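Local atomic coordinates of type II restriction enzyme ngomi (Neisseria gonorrhoeae, PDB entry 1FIU), a protein that cuts double-stranded DNA at the sequence GCCGGC after the first G, working as a homotetramer with two magnesium ions per subunit. Residues I[18-23]-I[53-58]; I[28-33]-I[42-47]; I[82-87]-I[280-285]; I[90-95]-I[143-148]. One frame throughout, in Å; residues are numbered along the deposited sequence.

How the contacts relate
Contact 1 brings 18-23, just after helix 4-18, against 53-58 and so closes a loop that holds helix 38-50. Contact 2 lies within the same loop and sets 28-33 on that helix. The two touch: Ser31 bonds to Ile21 and Ala23. Contact 3 opens after helix 62-81 and closes 193 residues later at the C terminus, so all six strands of the sheet fall between its ends. Contact 4, inside this span, pairs strand 92-96, outermost in this chain, with 141-145. Contacts 3 and 4 meet where Gln85 OE1 bonds to Gly90 N, and both reach the second subunit.

Contact 1. Residues I[18-23]-I[53-58]; sequences DGNILA and SETVSE
Asn20 lays its side-chain amide against Thr55 and Ser57, in a loop-on-loop contact just past the end of helix 4-18. Asn20 is the first residue after the helix to leave helical phi/psi, and its positive phi belongs to a Schellman motif that ends the helix. Its CG stands beside the backbone N (chi1 -69°), which points the amide at the second loop. Asn20 ND2 packs on the methyl Thr55 CG2 at 3.6 Å, the two side chains crossing at about a right angle. ND2 also bonds back to Leu17 O. Ala23 points its methyl at the same loop and meets both Thr55 O and the hydroxyl of Ser57, with Ala23 CB 3.5 Å from Ser57 OG. Ser53 OG sits more loosely over the backbone at Leu22 and Ala23.

The direct contacts across these loops are packing, and water makes the polar links. One water joins Asn20 ND2, by a weak bond, to Thr55 OG1. Backbone hydrogen bonds of Thr24 with Thr55 and Ser57 tie the loops together beside this contact. A second water gives its protons to Asn20 O and Glu58 O, each at 2.9 Å, and weakly accepts from Ser57 OG at 3.3 Å.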
loop_
_atom_site.group_PDB
_atom_site.type_symbol
_atom_site.label_atom_id
_atom_site.label_comp_id
_atom_site.label_asym_id
_atom_site.label_seq_id
_atom_site.Cartn_x
_atom_site.Cartn_y
_atom_site.Cartn_z
ATOM N N ASP I 18 -10.001 23.323 -33.364
ATOM C CA ASP I 18 -9.961 22.983 -34.783
ATOM C C ASP I 18 -10.412 21.554 -35.081
ATOM O O ASP I 18 -10.988 21.291 -36.135
ATOM C CB ASP I 18 -8.551 23.228 -35.358
ATOM C CG ASP I 18 -8.177 24.713 -35.429
ATOM O OD1 ASP I 18 -9.000 25.601 -35.105
ATOM O OD2 ASP I 18 -7.025 24.999 -35.822
ATOM N N GLY I 19 -10.163 20.624 -34.164
ATOM C CA GLY I 19 -10.572 19.251 -34.391
ATOM C C GLY I 19 -11.999 18.986 -33.939
ATOM O O GLY I 19 -12.493 17.861 -34.018
ATOM N N ASN I 20 -12.667 20.038 -33.468
ATOM C CA ASN I 20 -14.038 19.930 -32.961
ATOM C C ASN I 20 -14.121 19.017 -31.729
ATOM O O ASN I 20 -15.185 18.457 -31.439
ATOM C CB ASN I 20 -14.986 19.423 -34.062
ATOM C CG ASN I 20 -15.198 20.444 -35.166
ATOM O OD1 ASN I 20 -15.846 20.159 -36.172
ATOM N ND2 ASN I 20 -14.654 21.632 -34.984
ATOM N N ILE I 21 -12.996 18.856 -31.025
ATOM C CA ILE I 21 -12.962 18.025 -29.818
ATOM C C ILE I 21 -13.752 18.809 -28.780
ATOM O O ILE I 21 -14.604 18.257 -28.080
ATOM C CB ILE I 21 -11.525 17.805 -29.308
ATOM C CG1 ILE I 21 -10.646 17.210 -30.436
ATOM C CG2 ILE I 21 -11.560 16.919 -28.068
ATOM C CD1 ILE I 21 -11.303 16.094 -31.215
ATOM N N LEU I 22 -13.439 20.102 -28.692
ATOM C CA LEU I 22 -14.150 21.034 -27.815
ATOM C C LEU I 22 -15.020 21.894 -28.746
ATOM O O LEU I 22 -14.495 22.650 -29.568
ATOM C CB LEU I 22 -13.192 21.961 -27.057
ATOM C CG LEU I 22 -13.927 22.957 -26.133
ATOM C CD1 LEU I 22 -14.651 22.196 -25.005
ATOM C CD2 LEU I 22 -12.947 23.943 -25.537
ATOM N N ALA I 23 -16.337 21.767 -28.627
ATOM C CA ALA I 23 -17.247 22.552 -29.479
ATOM C C ALA I 23 -18.607 22.575 -28.804
ATOM O O ALA I 23 -18.754 22.076 -27.685
ATOM C CB ALA I 23 -17.349 21.929 -30.857
ATOM N N SER I 53 -14.327 29.537 -28.455
ATOM C CA SER I 53 -14.901 28.463 -29.251
ATOM C C SER I 53 -16.115 29.038 -29.965
ATOM O O SER I 53 -16.936 29.710 -29.336
ATOM C CB SER I 53 -15.361 27.309 -28.362
ATOM O OG SER I 53 -15.931 26.263 -29.136
ATOM N N GLU I 54 -16.244 28.761 -31.257
ATOM C CA GLU I 54 -17.387 29.290 -32.015
ATOM C C GLU I 54 -18.099 28.220 -32.829
ATOM O O GLU I 54 -19.258 28.368 -33.221
ATOM C CB GLU I 54 -16.917 30.422 -32.950
ATOM C CG GLU I 54 -16.433 31.660 -32.209
ATOM C CD GLU I 54 -15.962 32.780 -33.133
ATOM O OE1 GLU I 54 -16.134 32.666 -34.370
ATOM O OE2 GLU I 54 -15.422 33.781 -32.606
ATOM N N THR I 55 -17.403 27.122 -33.064
ATOM C CA THR I 55 -17.947 26.046 -33.870
ATOM C C THR I 55 -19.136 25.305 -33.262
ATOM O O THR I 55 -19.171 25.019 -32.059
ATOM C CB THR I 55 -16.856 25.021 -34.188
ATOM O OG1 THR I 55 -15.800 25.673 -34.905
ATOM C CG2 THR I 55 -17.421 23.871 -35.020
ATOM N N VAL I 56 -20.124 25.034 -34.106
ATOM C CA VAL I 56 -21.285 24.276 -33.677
ATOM C C VAL I 56 -21.182 22.960 -34.408
ATOM O O VAL I 56 -21.106 22.923 -35.643
ATOM C CB VAL I 56 -22.634 24.936 -34.061
ATOM C CG1 VAL I 56 -23.783 23.946 -33.759
ATOM C CG2 VAL I 56 -22.831 26.228 -33.262
ATOM N N SER I 57 -21.148 21.871 -33.655
ATOM C CA SER I 57 -21.076 20.554 -34.261
ATOM C C SER I 57 -21.543 19.522 -33.243
ATOM O O SER I 57 -21.579 19.792 -32.037
ATOM C CB SER I 57 -19.645 20.247 -34.706
ATOM O OG SER I 57 -18.788 20.172 -33.584
ATOM N N GLU I 58 -21.928 18.351 -33.736
ATOM C CA GLU I 58 -22.381 17.290 -32.856
ATOM C C GLU I 58 -21.212 16.798 -32.018
ATOM O O GLU I 58 -20.059 16.816 -32.468
ATOM C CB GLU I 58 -22.968 16.125 -33.663
ATOM C CG GLU I 58 -24.410 16.365 -34.124
ATOM C CD GLU I 58 -25.408 16.435 -32.962
ATOM O OE1 GLU I 58 -25.674 15.386 -32.333
ATOM O OE2 GLU I 58 -25.925 17.537 -32.671
HETATM O O HOH W 1 -13.764 24.083 -35.391
HETATM O O HOH W 2 -18.012 18.225 -31.035
#

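Contact 2. Residues I[28-33]-I[42-47]; sequences GVVSNA and NIAKGI
Ala44 is the first residue of helix segment 42-47 to meet the loop 28-33. Its methyl points into the type I turn formed by Val30 to Ala33. Ala33 CB lies 3.5 Å from Ala44 CB, and Asn32 OD1 comes to 3.6 Å from the same methyl. Val30 CB is a little farther from Ala44 CB, at 4.0 Å. With a methyl on each side, Ala33 and Ala44 bring turn and helix close. A water donates to both Asn32 OD1 and Ala44 O, so it bridges the turn and the helix backbone. The other end of the Asn32 amide is held by Ala221 O.

Lys45 follows and runs along the edge of the loop. Its CG is anti to the backbone N (chi1 -167°), and a bend at chi2 turns the rest of the chain toward Gly28. On the way Lys45 CD passes Val30 CG2 at 3.8 Å. Lys45 NZ then donates to Gly28 O at 2.7 Å. The nitrogen meets this carbonyl at a C=O...N angle of 117°, tilted 18° from the carbonyl plane. At Gly28 the backbone angles themselves favour glycine.

Helix 38-50 is thus held on two sides. The loop covers Ala44 and Lys45, while Ile43 and Ile47 pack on Leu249 of helix 246-256.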
loop_
_atom_site.group_PDB
_atom_site.type_symbol
_atom_site.label_atom_id
_atom_site.label_comp_id
_atom_site.label_asym_id
_atom_site.label_seq_id
_atom_site.Cartn_x
_atom_site.Cartn_y
_atom_site.Cartn_z
ATOM N N GLY I 28 -26.890 23.723 -27.606
ATOM C CA GLY I 28 -26.127 24.555 -26.699
ATOM C C GLY I 28 -25.217 23.865 -25.695
ATOM O O GLY I 28 -24.627 24.533 -24.845
ATOM N N VAL I 29 -25.085 22.545 -25.793
ATOM C CA VAL I 29 -24.236 21.799 -24.851
ATOM C C VAL I 29 -22.783 21.724 -25.325
ATOM O O VAL I 29 -22.516 21.264 -26.440
ATOM C CB VAL I 29 -24.715 20.342 -24.682
ATOM C CG1 VAL I 29 -23.912 19.671 -23.564
ATOM C CG2 VAL I 29 -26.227 20.292 -24.368
ATOM N N VAL I 30 -21.853 22.174 -24.485
ATOM C CA VAL I 30 -20.433 22.123 -24.839
ATOM C C VAL I 30 -19.974 20.673 -24.659
ATOM O O VAL I 30 -20.418 19.977 -23.742
ATOM C CB VAL I 30 -19.640 23.130 -23.992
ATOM C CG1 VAL I 30 -18.134 23.001 -24.251
ATOM C CG2 VAL I 30 -20.107 24.533 -24.380
ATOM N N SER I 31 -19.100 20.220 -25.555
ATOM C CA SER I 31 -18.679 18.826 -25.603
ATOM C C SER I 31 -17.957 18.183 -24.428
ATOM O O SER I 31 -17.760 16.967 -24.437
ATOM C CB SER I 31 -17.879 18.571 -26.876
ATOM O OG SER I 31 -16.727 19.370 -26.867
ATOM N N ASN I 32 -17.538 18.965 -23.436
ATOM C CA ASN I 32 -16.930 18.325 -22.271
ATOM C C ASN I 32 -17.889 18.455 -21.078
ATOM O O ASN I 32 -17.549 18.108 -19.945
ATOM C CB ASN I 32 -15.531 18.903 -21.950
ATOM C CG ASN I 32 -15.557 20.365 -21.635
ATOM O OD1 ASN I 32 -16.420 21.103 -22.123
ATOM N ND2 ASN I 32 -14.604 20.816 -20.821
ATOM N N ALA I 33 -19.105 18.945 -21.348
ATOM C CA ALA I 33 -20.112 19.090 -20.293
ATOM C C ALA I 33 -20.997 17.854 -20.152
ATOM O O ALA I 33 -21.075 17.019 -21.042
ATOM C CB ALA I 33 -21.014 20.308 -20.585
ATOM N N ASN I 42 -23.136 25.098 -17.456
ATOM C CA ASN I 42 -22.708 26.493 -17.405
ATOM C C ASN I 42 -21.209 26.714 -17.276
ATOM O O ASN I 42 -20.661 27.660 -17.859
ATOM C CB ASN I 42 -23.426 27.242 -16.278
ATOM C CG ASN I 42 -24.904 27.375 -16.540
ATOM O OD1 ASN I 42 -25.311 27.628 -17.672
ATOM N ND2 ASN I 42 -25.716 27.208 -15.504
ATOM N N ILE I 43 -20.541 25.864 -16.500
ATOM C CA ILE I 43 -19.099 26.006 -16.346
ATOM C C ILE I 43 -18.424 25.728 -17.694
ATOM O O ILE I 43 -17.592 26.505 -18.145
ATOM C CB ILE I 43 -18.531 25.039 -15.260
ATOM C CG1 ILE I 43 -19.017 25.468 -13.866
ATOM C CG2 ILE I 43 -16.998 25.072 -15.278
ATOM C CD1 ILE I 43 -18.708 24.433 -12.798
ATOM N N ALA I 44 -18.801 24.635 -18.343
ATOM C CA ALA I 44 -18.207 24.282 -19.630
ATOM C C ALA I 44 -18.426 25.361 -20.699
ATOM O O ALA I 44 -17.547 25.640 -21.516
ATOM C CB ALA I 44 -18.760 22.986 -20.103
ATOM N N LYS I 45 -19.614 25.946 -20.694
ATOM C CA LYS I 45 -19.945 26.999 -21.647
ATOM C C LYS I 45 -19.074 28.226 -21.399
ATOM O O LYS I 45 -18.561 28.837 -22.347
ATOM C CB LYS I 45 -21.407 27.388 -21.484
ATOM C CG LYS I 45 -21.935 28.244 -22.600
ATOM C CD LYS I 45 -22.552 27.360 -23.654
ATOM C CE LYS I 45 -23.569 28.125 -24.476
ATOM N NZ LYS I 45 -24.325 27.195 -25.344
ATOM N N GLY I 46 -18.936 28.594 -20.125
ATOM C CA GLY I 46 -18.109 29.737 -19.780
ATOM C C GLY I 46 -16.661 29.514 -20.216
ATOM O O GLY I 46 -16.007 30.410 -20.766
ATOM N N ILE I 47 -16.148 28.312 -19.972
ATOM C CA ILE I 47 -14.772 28.028 -20.355
ATOM C C ILE I 47 -14.592 28.106 -21.874
ATOM O O ILE I 47 -13.649 28.740 -22.365
ATOM C CB ILE I 47 -14.335 26.626 -19.854
ATOM C CG1 ILE I 47 -14.176 26.644 -18.336
ATOM C CG2 ILE I 47 -13.024 26.220 -20.517
ATOM C CD1 ILE I 47 -13.825 25.263 -17.741
HETATM O O HOH W 3 -15.392 23.722 -21.638
#

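Contact 3. Residues I[82-87]-I[280-285]; sequences EKLQHI and LPLDLA
Leu84 and Ile87 pack on segment 280-285, at Pro281, Leu282 and Ala285. All five residues that touch are buried. The contacts between side chains are apolar. Ile87 CD1 touches both Leu282 CD2, at 3.6 Å, and Ala285 CB, at 3.7 Å. Its CG1 lies between the backbone N and the carbonyl carbon (chi1 61°), and from there CD1 reaches out to both partners. Leu84 divides its branches: CD2 meets Leu282 CD2 at 4.0 Å, and CD1 lies 4.2 Å from both Pro281 CB and Ala285 CB. Leu282 therefore takes a methyl from each of the two, and both cross it at about a right angle.

Leu84 CD1 also rests 3.4 Å from Pro281 O and close to Leu282 CA, so the leucine leans on the helix backbone too. Within the loop, Ile87 N bonds to Leu84 O and keeps the two apolar residues on one turn.

Phe5 of helix 4-18 adds to the cluster by touching Leu84 and Leu282. The second subunit packs Leu159 on Leu84, and its Arg145 NH1 bonds to Ala285 O. With apolar carbons alone joining the side chains across the segments, this contact depends on shape and exclusion of water.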
loop_
_atom_site.group_PDB
_atom_site.type_symbol
_atom_site.label_atom_id
_atom_site.label_comp_id
_atom_site.label_asym_id
_atom_site.label_seq_id
_atom_site.Cartn_x
_atom_site.Cartn_y
_atom_site.Cartn_z
ATOM N N GLU I 82 10.582 20.176 -24.489
ATOM C CA GLU I 82 11.766 20.300 -25.334
ATOM C C GLU I 82 12.518 21.605 -25.049
ATOM O O GLU I 82 13.741 21.671 -25.219
ATOM C CB GLU I 82 11.369 20.238 -26.811
ATOM C CG GLU I 82 12.557 20.279 -27.761
ATOM C CD GLU I 82 12.156 20.093 -29.219
ATOM O OE1 GLU I 82 10.948 20.201 -29.536
ATOM O OE2 GLU I 82 13.056 19.845 -30.054
ATOM N N LYS I 83 11.802 22.637 -24.589
ATOM C CA LYS I 83 12.422 23.932 -24.304
ATOM C C LYS I 83 13.088 24.016 -22.931
ATOM O O LYS I 83 13.675 25.038 -22.568
ATOM C CB LYS I 83 11.371 25.052 -24.453
ATOM C CG LYS I 83 10.757 25.061 -25.848
ATOM C CD LYS I 83 9.754 26.177 -26.057
ATOM C CE LYS I 83 9.260 26.182 -27.515
ATOM N NZ LYS I 83 10.391 26.399 -28.491
ATOM N N LEU I 84 13.030 22.925 -22.171
ATOM C CA LEU I 84 13.610 22.926 -20.837
ATOM C C LEU I 84 14.908 22.104 -20.728
ATOM O O LEU I 84 15.328 21.725 -19.635
ATOM C CB LEU I 84 12.557 22.418 -19.836
ATOM C CG LEU I 84 11.297 23.303 -19.714
ATOM C CD1 LEU I 84 10.278 22.633 -18.801
ATOM C CD2 LEU I 84 11.682 24.686 -19.177
ATOM N N GLN I 85 15.553 21.853 -21.857
ATOM C CA GLN I 85 16.790 21.067 -21.854
ATOM C C GLN I 85 17.895 21.623 -20.931
ATOM O O GLN I 85 18.736 20.865 -20.444
ATOM C CB GLN I 85 17.314 20.921 -23.286
ATOM C CG GLN I 85 18.642 20.184 -23.378
ATOM C CD GLN I 85 18.482 18.667 -23.477
ATOM O OE1 GLN I 85 19.462 17.925 -23.370
ATOM N NE2 GLN I 85 17.252 18.207 -23.700
ATOM N N HIS I 86 17.917 22.931 -20.692
ATOM C CA HIS I 86 18.936 23.510 -19.812
ATOM C C HIS I 86 18.668 23.271 -18.331
ATOM O O HIS I 86 19.582 23.370 -17.513
ATOM C CB HIS I 86 19.099 25.023 -20.071
ATOM C CG HIS I 86 17.860 25.821 -19.823
ATOM N ND1 HIS I 86 16.686 25.596 -20.509
ATOM C CD2 HIS I 86 17.609 26.840 -18.966
ATOM C CE1 HIS I 86 15.763 26.441 -20.087
ATOM N NE2 HIS I 86 16.297 27.208 -19.152
ATOM N N ILE I 87 17.422 22.982 -17.962
ATOM C CA ILE I 87 17.160 22.707 -16.558
ATOM C C ILE I 87 16.936 21.210 -16.316
ATOM O O ILE I 87 16.960 20.757 -15.169
ATOM C CB ILE I 87 15.962 23.504 -15.992
ATOM C CG1 ILE I 87 14.690 23.152 -16.743
ATOM C CG2 ILE I 87 16.269 25.024 -16.044
ATOM C CD1 ILE I 87 13.441 23.789 -16.119
ATOM N N LEU I 280 2.595 21.640 -16.200
ATOM C CA LEU I 280 3.107 20.285 -16.399
ATOM C C LEU I 280 4.527 20.153 -16.946
ATOM O O LEU I 280 5.344 19.410 -16.370
ATOM C CB LEU I 280 2.130 19.458 -17.245
ATOM C CG LEU I 280 2.554 17.992 -17.442
ATOM C CD1 LEU I 280 2.817 17.318 -16.081
ATOM C CD2 LEU I 280 1.469 17.251 -18.213
ATOM N N PRO I 281 4.862 20.853 -18.045
ATOM C CA PRO I 281 6.235 20.720 -18.570
ATOM C C PRO I 281 7.299 21.040 -17.524
ATOM O O PRO I 281 8.261 20.286 -17.357
ATOM C CB PRO I 281 6.261 21.707 -19.734
ATOM C CG PRO I 281 4.829 21.734 -20.193
ATOM C CD PRO I 281 4.064 21.763 -18.887
ATOM N N LEU I 282 7.121 22.133 -16.782
ATOM C CA LEU I 282 8.088 22.484 -15.739
ATOM C C LEU I 282 8.077 21.474 -14.583
ATOM O O LEU I 282 9.128 21.185 -14.001
ATOM C CB LEU I 282 7.819 23.901 -15.198
ATOM C CG LEU I 282 8.592 25.024 -15.891
ATOM C CD1 LEU I 282 7.998 26.375 -15.473
ATOM C CD2 LEU I 282 10.089 24.950 -15.527
ATOM N N ASP I 283 6.906 20.932 -14.231
ATOM C CA ASP I 283 6.868 19.945 -13.154
ATOM C C ASP I 283 7.590 18.649 -13.590
ATOM O O ASP I 283 8.092 17.918 -12.752
ATOM C CB ASP I 283 5.428 19.654 -12.726
ATOM C CG ASP I 283 4.907 20.692 -11.735
ATOM O OD1 ASP I 283 5.700 21.564 -11.320
ATOM O OD2 ASP I 283 3.723 20.612 -11.366
ATOM N N LEU I 284 7.641 18.379 -14.892
ATOM C CA LEU I 284 8.366 17.206 -15.384
ATOM C C LEU I 284 9.888 17.460 -15.370
ATOM O O LEU I 284 10.678 16.557 -15.658
ATOM C CB LEU I 284 7.929 16.884 -16.812
ATOM C CG LEU I 284 6.501 16.338 -16.984
ATOM C CD1 LEU I 284 6.225 16.160 -18.468
ATOM C CD2 LEU I 284 6.316 15.016 -16.247
ATOM N N ALA I 285 10.311 18.676 -15.043
ATOM C CA ALA I 285 11.743 18.988 -15.015
ATOM C C ALA I 285 12.367 18.956 -13.610
ATOM O O ALA I 285 13.551 19.276 -13.462
ATOM C CB ALA I 285 11.977 20.375 -15.640
#

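Contact 4. Residues I[90-95]-I[143-148]; sequences GDWNVK and VTRNLI
Asn93 and Thr144 form the hydrogen-bonded pair of an antiparallel ladder between strand 92-96, outermost in this chain, and strand 141-145, in the sheet of this PD-(D/E)XK family nuclease. Asn93 N donates to Thr144 O at 3.0 Å, and Thr144 N returns a bond to Asn93 O. Asn146 N also donates a nearly straight bond to Asp91 O, 178° at the hydrogen. Trp92 CA and Val143 CA add C-H...O contacts to Thr144 O and Asn93 O.

CH-pi and apolar contacts gather on the face with Trp92, Val94, Val143 and Arg145. Arg145 extends from CG to NE and lays its aliphatic chain over one face of the indole. Arg145 CG is 4.0 Å from the centroid of the Trp92 six-membered ring, a CH-pi contact. Val94 CG2 meets Val143 CG2 at 4.2 Å.

The polar side-chain contacts centre on Asn93, Asn146 and Asp91. Asn93 ND2 gives a weak bond to Asn146 OD1 at 3.3 Å. Asn146 OD1 also faces Asp91 OD2 at 3.0 Å, an acceptor pair with no hydrogen bond.

One water accepts from Asp91 N and Arg145 NE and donates to Asn146 O. Beyond it, Arg145 NH1 bonds to Val286 O of the second subunit. The indole packs against the aliphatic part of Arg145, while the guanidinium would probably favour the negative charge of that subunit's terminal carboxylate.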
loop_
_atom_site.group_PDB
_atom_site.type_symbol
_atom_site.label_atom_id
_atom_site.label_comp_id
_atom_site.label_asym_id
_atom_site.label_seq_id
_atom_site.Cartn_x
_atom_site.Cartn_y
_atom_site.Cartn_z
ATOM N N GLY I 90 18.661 15.815 -21.477
ATOM C CA GLY I 90 18.471 14.397 -21.745
ATOM C C GLY I 90 17.972 14.160 -23.153
ATOM O O GLY I 90 17.574 15.111 -23.835
ATOM N N ASP I 91 17.995 12.903 -23.589
ATOM C CA ASP I 91 17.510 12.515 -24.907
ATOM C C ASP I 91 16.109 11.994 -24.581
ATOM O O ASP I 91 15.932 10.823 -24.279
ATOM C CB ASP I 91 18.405 11.390 -25.453
ATOM C CG ASP I 91 17.967 10.904 -26.823
ATOM O OD1 ASP I 91 17.006 11.465 -27.388
ATOM O OD2 ASP I 91 18.596 9.953 -27.332
ATOM N N TRP I 92 15.121 12.893 -24.637
ATOM C CA TRP I 92 13.745 12.556 -24.247
ATOM C C TRP I 92 12.804 12.182 -25.372
ATOM O O TRP I 92 12.914 12.709 -26.473
ATOM C CB TRP I 92 13.123 13.747 -23.497
ATOM C CG TRP I 92 13.940 14.283 -22.358
ATOM C CD1 TRP I 92 14.766 15.371 -22.380
ATOM C CD2 TRP I 92 14.012 13.748 -21.028
ATOM N NE1 TRP I 92 15.346 15.551 -21.141
ATOM C CE2 TRP I 92 14.908 14.568 -20.295
ATOM C CE3 TRP I 92 13.406 12.655 -20.385
ATOM C CZ2 TRP I 92 15.218 14.331 -18.950
ATOM C CZ3 TRP I 92 13.710 12.420 -19.043
ATOM C CH2 TRP I 92 14.611 13.254 -18.340
ATOM N N ASN I 93 11.882 11.264 -25.089
ATOM C CA ASN I 93 10.882 10.878 -26.069
ATOM C C ASN I 93 9.535 10.997 -25.387
ATOM O O ASN I 93 9.391 10.657 -24.207
ATOM C CB ASN I 93 11.095 9.443 -26.523
ATOM C CG ASN I 93 12.476 9.229 -27.112
ATOM O OD1 ASN I 93 12.859 9.892 -28.087
ATOM N ND2 ASN I 93 13.237 8.312 -26.524
ATOM N N VAL I 94 8.551 11.494 -26.116
ATOM C CA VAL I 94 7.206 11.624 -25.549
ATOM C C VAL I 94 6.273 10.915 -26.502
ATOM O O VAL I 94 6.304 11.179 -27.704
ATOM C CB VAL I 94 6.763 13.102 -25.462
ATOM C CG1 VAL I 94 5.341 13.189 -24.854
ATOM C CG2 VAL I 94 7.735 13.890 -24.632
ATOM N N LYS I 95 5.450 10.006 -26.008
ATOM C CA LYS I 95 4.552 9.347 -26.926
ATOM C C LYS I 95 3.261 8.812 -26.364
ATOM O O LYS I 95 3.161 8.403 -25.198
ATOM C CB LYS I 95 5.257 8.220 -27.679
ATOM C CG LYS I 95 5.471 6.965 -26.867
ATOM C CD LYS I 95 5.966 5.819 -27.736
ATOM C CE LYS I 95 6.141 4.558 -26.912
ATOM N NZ LYS I 95 6.774 3.443 -27.679
ATOM N N VAL I 143 6.711 9.476 -21.058
ATOM C CA VAL I 143 7.909 10.253 -21.379
ATOM C C VAL I 143 9.038 9.320 -20.959
ATOM O O VAL I 143 8.988 8.740 -19.885
ATOM C CB VAL I 143 8.036 11.560 -20.573
ATOM C CG1 VAL I 143 9.290 12.341 -21.020
ATOM C CG2 VAL I 143 6.791 12.419 -20.796
ATOM N N THR I 144 10.033 9.143 -21.833
ATOM C CA THR I 144 11.157 8.259 -21.531
ATOM C C THR I 144 12.482 8.970 -21.764
ATOM O O THR I 144 12.540 9.962 -22.504
ATOM C CB THR I 144 11.103 6.984 -22.404
ATOM O OG1 THR I 144 11.181 7.351 -23.786
ATOM C CG2 THR I 144 9.773 6.247 -22.183
ATOM N N ARG I 145 13.536 8.465 -21.118
ATOM C CA ARG I 145 14.887 9.032 -21.250
ATOM C C ARG I 145 15.811 7.950 -21.795
ATOM O O ARG I 145 15.915 6.878 -21.217
ATOM C CB ARG I 145 15.442 9.484 -19.889
ATOM C CG ARG I 145 16.700 10.353 -20.028
ATOM C CD ARG I 145 17.289 10.748 -18.702
ATOM N NE ARG I 145 18.493 11.557 -18.889
ATOM C CZ ARG I 145 19.131 12.187 -17.910
ATOM N NH1 ARG I 145 18.679 12.104 -16.660
ATOM N NH2 ARG I 145 20.222 12.911 -18.175
ATOM N N ASN I 146 16.474 8.243 -22.911
ATOM C CA ASN I 146 17.427 7.311 -23.484
ATOM C C ASN I 146 18.706 7.350 -22.664
ATOM O O ASN I 146 19.009 8.341 -22.005
ATOM C CB ASN I 146 17.715 7.698 -24.935
ATOM C CG ASN I 146 16.591 7.303 -25.870
ATOM O OD1 ASN I 146 16.441 7.876 -26.957
ATOM N ND2 ASN I 146 15.805 6.306 -25.468
ATOM N N LEU I 147 19.463 6.260 -22.709
ATOM C CA LEU I 147 20.688 6.167 -21.929
ATOM C C LEU I 147 21.806 7.009 -22.511
ATOM O O LEU I 147 21.713 7.473 -23.645
ATOM C CB LEU I 147 21.077 4.706 -21.805
ATOM C CG LEU I 147 19.914 3.843 -21.297
ATOM C CD1 LEU I 147 20.407 2.429 -21.092
ATOM C CD2 LEU I 147 19.349 4.388 -19.962
ATOM N N ILE I 148 22.861 7.211 -21.730
ATOM C CA ILE I 148 23.941 8.071 -22.160
ATOM C C ILE I 148 25.309 7.419 -22.255
ATOM O O ILE I 148 25.620 6.440 -21.557
ATOM C CB ILE I 148 24.023 9.289 -21.248
ATOM C CG1 ILE I 148 24.556 8.886 -19.874
ATOM C CG2 ILE I 148 22.629 9.899 -21.113
ATOM C CD1 ILE I 148 24.666 10.025 -18.870
HETATM O O HOH W 4 19.464 11.141 -21.770
HETATM O O HOH W 5 21.241 9.108 -25.625
HETATM O O HOH W 6 14.621 7.692 -29.116
#